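Local coordinates for protein CDP-archaeol synthase (Aeropyrum pernix K1, PDB 5GUF) that probably transfers the CMP part of CTP to an archaeal diether lipid phosphate within the membrane, releasing diphosphate and yielding CDP-archaeol, with magnesium as cofactor, at residues Thr140-Pro143 with Arg144-Val147; Gly129-Ala132 with Val133-Ala136. All blocks are in the same frame, centred on the assembly; numbering follows the deposited sequence.

Contact 1 of 2, residues Thr140-Pro143 with Arg144-Val147; sequences TWTP and RVAV
T142 is the N-cap of helix 143-161, and its side chain turns back to receive V145 N: OG1 accepts from that amide at 3.2 Å, with an N-H...O angle of 156°. The bond depends on the torsion of T142, which sets OG1 between its own backbone N and carbonyl carbon (chi1 64°), facing the first turn, while CG2 lies beside the backbone N. The hydroxyl also rests against the valine, 3.3 Å from V145 CB. One residue further on, the helix ladder takes over. A146 N donates to T142 O at 2.9 Å, and V147 N donates to P143 O at 2.9 Å. P143, in the first helical position, has no amide hydrogen to offer, so the proline ring adds no donor to be capped. T142 thus serves the helix twice, by its hydroxyl and by its carbonyl.

Before the cap, strand 140-141 runs parallel to strand 10-11; T140 shares backbone hydrogen bonds with W9 and I11, and T142 with I11. W141 turns its indole back against the start of the helix, where CE3 comes within 3.8 Å of A146 CA and 4.1 Å of V145 CG1. Its NE1 is satisfied by S134 OG on helix 121-136, and A146 O is hydrogen-bonded to Y127 OH on the same helix. P143, R144 and V147 pack on the second subunit. The W141 ring presents its edge to V145 O, which lies near the ring plane, 4.0 Å from CZ3.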
# COMPACT_ATOMS: atom_id res chain seq x y z
N THR A 140 12.61 -16.91 4.84
CA THR A 140 11.25 -17.14 4.38
C THR A 140 10.30 -16.45 5.33
O THR A 140 10.38 -16.65 6.55
CB THR A 140 10.92 -18.63 4.28
OG1 THR A 140 11.64 -19.20 3.18
CG2 THR A 140 9.41 -18.86 4.09
N TRP A 141 9.40 -15.62 4.79
CA TRP A 141 8.36 -14.97 5.57
C TRP A 141 7.06 -15.74 5.41
O TRP A 141 6.76 -16.23 4.32
CB TRP A 141 8.16 -13.52 5.12
CG TRP A 141 9.27 -12.61 5.52
CD1 TRP A 141 10.56 -12.64 5.07
CD2 TRP A 141 9.20 -11.53 6.46
NE1 TRP A 141 11.29 -11.66 5.68
CE2 TRP A 141 10.49 -10.97 6.53
CE3 TRP A 141 8.18 -10.99 7.24
CZ2 TRP A 141 10.78 -9.87 7.34
CZ3 TRP A 141 8.47 -9.91 8.05
CH2 TRP A 141 9.76 -9.36 8.09
N THR A 142 6.30 -15.85 6.48
CA THR A 142 4.91 -16.19 6.20
C THR A 142 4.17 -14.95 5.72
O THR A 142 4.49 -13.83 6.12
CB THR A 142 4.22 -16.75 7.44
OG1 THR A 142 4.15 -15.73 8.44
CG2 THR A 142 4.99 -17.96 7.99
N PRO A 143 3.19 -15.14 4.83
CA PRO A 143 2.41 -13.99 4.36
C PRO A 143 1.75 -13.23 5.48
O PRO A 143 1.71 -12.00 5.45
CB PRO A 143 1.37 -14.63 3.41
CG PRO A 143 2.00 -15.92 2.98
CD PRO A 143 2.81 -16.40 4.15
N ARG A 144 1.24 -13.94 6.50
CA ARG A 144 0.57 -13.26 7.60
C ARG A 144 1.52 -12.33 8.35
O ARG A 144 1.17 -11.19 8.67
CB ARG A 144 -0.04 -14.28 8.57
CG ARG A 144 -0.60 -13.63 9.82
CD ARG A 144 -1.28 -14.59 10.78
NE ARG A 144 -2.42 -15.29 10.17
CZ ARG A 144 -3.67 -14.82 10.09
NH1 ARG A 144 -3.98 -13.61 10.55
NH2 ARG A 144 -4.60 -15.56 9.52
N VAL A 145 2.74 -12.81 8.63
CA VAL A 145 3.67 -11.97 9.37
C VAL A 145 4.22 -10.87 8.48
O VAL A 145 4.59 -9.79 8.96
CB VAL A 145 4.74 -12.87 10.01
CG1 VAL A 145 5.93 -12.10 10.50
CG2 VAL A 145 4.12 -13.63 11.19
N ALA A 146 4.26 -11.09 7.16
CA ALA A 146 4.65 -10.01 6.25
C ALA A 146 3.60 -8.90 6.24
O ALA A 146 3.94 -7.72 6.16
CB ALA A 146 4.85 -10.56 4.84
N VAL A 147 2.32 -9.26 6.33
CA VAL A 147 1.27 -8.26 6.44
C VAL A 147 1.30 -7.59 7.81
O VAL A 147 1.21 -6.36 7.91
CB VAL A 147 -0.10 -8.91 6.15
CG1 VAL A 147 -1.23 -7.91 6.43
CG2 VAL A 147 -0.15 -9.42 4.71

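Contact 2 of 2, residues Gly129-Ala132 with Val133-Ala136; sequences GALA and VSIA
V133 N donates to G129 O at 3.0 Å in the last turns of helix 121-136, a predicted membrane-spanning helix, and one methyl of the same valine, CG2, lies 3.4 Å from that oxygen, placed there because it stands anti to the carbonyl carbon and beside the backbone N. A132 and L131, the other two residues most buried here, take part largely through their carbonyls. A132 O receives A136 N at 2.9 Å in a nearly straight bond (171°), and the methyl of A136 leans on the same carbonyl. L131 O is gripped twice: I135 N reaches it at 3.1 Å and S134 OG at 2.9 Å, both from the same face of the carbonyl plane. I135 also lays its CG1 against this oxygen, and its CD1 approaches L131 CG at 4.3 Å. Replacing S134 by alanine would remove OG, and L131 O is then likely to lose one of its two donors and W141 NE1 its acceptor. Around this turn, A130, V133 and S134 face helix 84-109, A130 also touches helix 14-29, and L131 and I135 pack on W141 of strand 140-141.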
# COMPACT_ATOMS: atom_id res chain seq x y z
N GLY A 129 11.67 -2.85 0.17
CA GLY A 129 13.06 -3.09 -0.19
C GLY A 129 13.77 -3.99 0.82
O GLY A 129 14.48 -4.93 0.45
N ALA A 130 13.60 -3.70 2.11
CA ALA A 130 14.24 -4.51 3.14
C ALA A 130 13.72 -5.94 3.13
O ALA A 130 14.49 -6.90 3.19
CB ALA A 130 14.03 -3.86 4.51
N LEU A 131 12.40 -6.09 3.02
CA LEU A 131 11.79 -7.41 2.88
C LEU A 131 12.34 -8.17 1.67
O LEU A 131 12.63 -9.37 1.77
CB LEU A 131 10.27 -7.26 2.76
CG LEU A 131 9.47 -8.55 2.56
CD1 LEU A 131 9.30 -9.26 3.89
CD2 LEU A 131 8.12 -8.20 1.98
N ALA A 132 12.50 -7.49 0.52
CA ALA A 132 13.06 -8.15 -0.66
C ALA A 132 14.46 -8.65 -0.38
O ALA A 132 14.81 -9.77 -0.79
CB ALA A 132 13.07 -7.20 -1.86
N VAL A 133 15.28 -7.84 0.30
CA VAL A 133 16.67 -8.23 0.58
C VAL A 133 16.71 -9.39 1.56
O VAL A 133 17.48 -10.34 1.39
CB VAL A 133 17.48 -7.02 1.08
CG1 VAL A 133 18.82 -7.45 1.64
CG2 VAL A 133 17.69 -6.03 -0.04
N SER A 134 15.88 -9.35 2.60
CA SER A 134 15.86 -10.47 3.54
C SER A 134 15.52 -11.78 2.82
O SER A 134 16.09 -12.83 3.13
CB SER A 134 14.88 -10.18 4.68
OG SER A 134 13.55 -10.47 4.31
N ILE A 135 14.62 -11.74 1.83
CA ILE A 135 14.29 -12.94 1.06
C ILE A 135 15.45 -13.33 0.15
O ILE A 135 15.82 -14.50 0.07
CB ILE A 135 13.00 -12.72 0.26
CG1 ILE A 135 11.79 -12.66 1.21
CG2 ILE A 135 12.86 -13.78 -0.84
CD1 ILE A 135 10.49 -12.23 0.55
N ALA A 136 16.07 -12.36 -0.53
CA ALA A 136 17.31 -12.67 -1.25
C ALA A 136 18.39 -13.25 -0.32
O ALA A 136 19.24 -14.03 -0.78
CB ALA A 136 17.82 -11.42 -1.95

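How the contacts relate
Contact 2 closes helix 121-136, and contact 1 opens helix 143-161 a few residues later, their centres 12 Å apart. W141 ties them together: its NE1 is 2.9 Å from S134 OG, and its CE2 packs 3.4 Å from L131 CD1, so one indole bridges the end of one helix and the start of the next. A bound magnesium ion lies about 8 Å from the side chain of T142, and one about 12 Å from that of S134. None of the residues of either contact belongs to the magnesium site of D8, R10, D12 and E16 or to the CTP pocket, although T142 touches R10.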